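PDB 4ESQ: Serine/threonine protein kinase from Mycobacterium tuberculosis, which is a membrane receptor kinase that probably phosphorylates serine and threonine residues of proteins with ATP, this chain being its extracellular sensor domain. Local coordinates for residues V45-C50 and K116-T121. Numbering follows the deposited sequence.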
loop_
_atom_site.group_PDB
_atom_site.type_symbol
_atom_site.label_atom_id
_atom_site.label_comp_id
_atom_site.label_asym_id
_atom_site.label_seq_id
_atom_site.Cartn_x
_atom_site.Cartn_y
_atom_site.Cartn_z
ATOM N N VAL A 45 -1.918 -2.870 -16.916
ATOM C CA VAL A 45 -0.658 -3.517 -16.564
ATOM C C VAL A 45 -0.486 -4.735 -17.451
ATOM O O VAL A 45 -1.424 -5.525 -17.610
ATOM C CB VAL A 45 -0.646 -3.940 -15.095
ATOM C CG1 VAL A 45 0.752 -4.406 -14.684
ATOM C CG2 VAL A 45 -1.092 -2.771 -14.234
ATOM N N SER A 46 0.705 -4.870 -18.037
ATOM C CA SER A 46 0.982 -5.933 -19.003
ATOM C C SER A 46 0.665 -7.308 -18.425
ATOM O O SER A 46 0.172 -8.188 -19.135
ATOM C CB SER A 46 2.426 -5.857 -19.495
ATOM O OG SER A 46 3.352 -5.934 -18.426
ATOM N N LEU A 47 0.951 -7.495 -17.137
ATOM C CA LEU A 47 0.412 -8.639 -16.413
ATOM C C LEU A 47 -0.683 -8.096 -15.487
ATOM O O LEU A 47 -0.390 -7.544 -14.423
ATOM C CB LEU A 47 1.507 -9.342 -15.601
ATOM C CG LEU A 47 2.697 -9.881 -16.398
ATOM C CD1 LEU A 47 3.798 -10.386 -15.466
ATOM C CD2 LEU A 47 2.250 -10.976 -17.368
ATOM N N PRO A 48 -1.953 -8.236 -15.896
ATOM C CA PRO A 48 -3.049 -7.560 -15.185
ATOM C C PRO A 48 -3.090 -7.830 -13.682
ATOM O O PRO A 48 -3.460 -6.938 -12.920
ATOM C CB PRO A 48 -4.302 -8.130 -15.851
ATOM C CG PRO A 48 -3.880 -8.498 -17.209
ATOM C CD PRO A 48 -2.427 -8.950 -17.092
ATOM N N ASP A 49 -2.713 -9.031 -13.253
ATOM C CA ASP A 49 -2.818 -9.367 -11.837
ATOM C C ASP A 49 -1.674 -8.793 -11.008
ATOM O O ASP A 49 -1.597 -9.020 -9.803
ATOM C CB ASP A 49 -2.954 -10.875 -11.642
ATOM C CG ASP A 49 -4.372 -11.364 -11.908
ATOM O OD1 ASP A 49 -5.324 -10.599 -11.630
ATOM O OD2 ASP A 49 -4.538 -12.497 -12.402
ATOM N N CYS A 50 -0.790 -8.039 -11.652
ATOM C CA CYS A 50 0.235 -7.308 -10.916
ATOM C C CYS A 50 -0.224 -5.901 -10.524
ATOM O O CYS A 50 0.552 -5.143 -9.946
ATOM C CB CYS A 50 1.541 -7.244 -11.713
ATOM S SG CYS A 50 2.267 -8.876 -11.959
ATOM N N LYS A 116 9.967 -9.943 -12.131
ATOM C CA LYS A 116 9.523 -9.618 -13.488
ATOM C C LYS A 116 9.422 -8.115 -13.721
ATOM O O LYS A 116 9.217 -7.337 -12.793
ATOM C CB LYS A 116 8.164 -10.262 -13.778
ATOM C CG LYS A 116 8.149 -11.774 -13.683
ATOM C CD LYS A 116 6.761 -12.318 -13.996
ATOM C CE LYS A 116 6.694 -13.824 -13.818
ATOM N NZ LYS A 116 5.349 -14.333 -14.199
ATOM N N THR A 117 9.580 -7.705 -14.977
ATOM C CA THR A 117 9.295 -6.333 -15.362
ATOM C C THR A 117 7.917 -6.290 -16.020
ATOM O O THR A 117 7.597 -7.142 -16.843
ATOM C CB THR A 117 10.361 -5.779 -16.330
ATOM O OG1 THR A 117 11.657 -5.877 -15.728
ATOM C CG2 THR A 117 10.076 -4.316 -16.662
ATOM N N VAL A 118 7.097 -5.316 -15.630
ATOM C CA VAL A 118 5.789 -5.105 -16.243
ATOM C C VAL A 118 5.727 -3.720 -16.888
ATOM O O VAL A 118 6.469 -2.808 -16.496
ATOM C CB VAL A 118 4.629 -5.257 -15.216
ATOM C CG1 VAL A 118 4.586 -6.681 -14.684
ATOM C CG2 VAL A 118 4.773 -4.250 -14.071
ATOM N N THR A 119 4.871 -3.583 -17.899
ATOM C CA THR A 119 4.611 -2.300 -18.536
ATOM C C THR A 119 3.316 -1.743 -17.949
ATOM O O THR A 119 2.322 -2.461 -17.828
ATOM C CB THR A 119 4.451 -2.457 -20.068
ATOM O OG1 THR A 119 5.615 -3.090 -20.615
ATOM C CG2 THR A 119 4.275 -1.113 -20.734
ATOM N N VAL A 120 3.327 -0.473 -17.569
ATOM C CA VAL A 120 2.145 0.142 -16.980
ATOM C C VAL A 120 1.735 1.356 -17.793
ATOM O O VAL A 120 2.559 2.218 -18.088
ATOM C CB VAL A 120 2.415 0.599 -15.537
ATOM C CG1 VAL A 120 1.143 1.164 -14.918
ATOM C CG2 VAL A 120 2.943 -0.558 -14.714
ATOM N N THR A 121 0.461 1.427 -18.154
ATOM C CA THR A 121 -0.024 2.566 -18.920
ATOM C C THR A 121 -1.073 3.309 -18.115
ATOM O O THR A 121 -2.023 2.716 -17.602
ATOM C CB THR A 121 -0.598 2.145 -20.283
ATOM O OG1 THR A 121 0.395 1.413 -21.014
ATOM C CG2 THR A 121 -1.003 3.379 -21.093
#
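Two hydrogen bonds join Ser-46 to Thr-119, using both polar groups of the Thr-119 backbone. Ser-46 N donates to Thr-119 O over 2.9 Å. Thr-119 N in turn donates to Ser-46 OG at 2.8 Å, and this bond is nearly straight, 166° at the hydrogen. With chi1 at 57°, OG sits between the backbone N and carbonyl carbon of its own residue, which directs it at the strand; there the hydroxyl accepts the N-H that a backbone carbonyl would take if the pairing ran on. A CA-H...O contact from Val-45 CA to Thr-119 O, 3.4 Å long, gives that oxygen a second, weaker approach.

Val-45 and Val-120 form an antiparallel non-hydrogen-bonded pair, their CA atoms 4.6 Å apart. It belongs to the edge of the antiparallel sheet of the PknH-like extracellular domain: strand 44-45 is an edge strand, and strand 117-122 is paired along its other side with strand 125-131. Past Ser-46 the chain leaves the sheet, and Cys-50 N bonds back to Leu-47 O in the short 3-10 turn leading to helix 51-54.

The apolar contacts centre on Val-118. Val-45 CG1, anti to its own N (chi1 -171°), approaches Val-118 CB at 4.0 Å, and Leu-54 of helix 51-54 touches both valines. The CG1 branch of Val-118 meets Leu-47 CD1 at 3.9 Å, the two side chains crossing at about a right angle. Leu-47 CD1 also reaches CD of the extended Lys-116 chain, whose NZ is hydrogen-bonded to Asn-112 O. Cys-50 SG, disulfide-linked to Cys-113, lies 4.2 Å from Val-118 CG1.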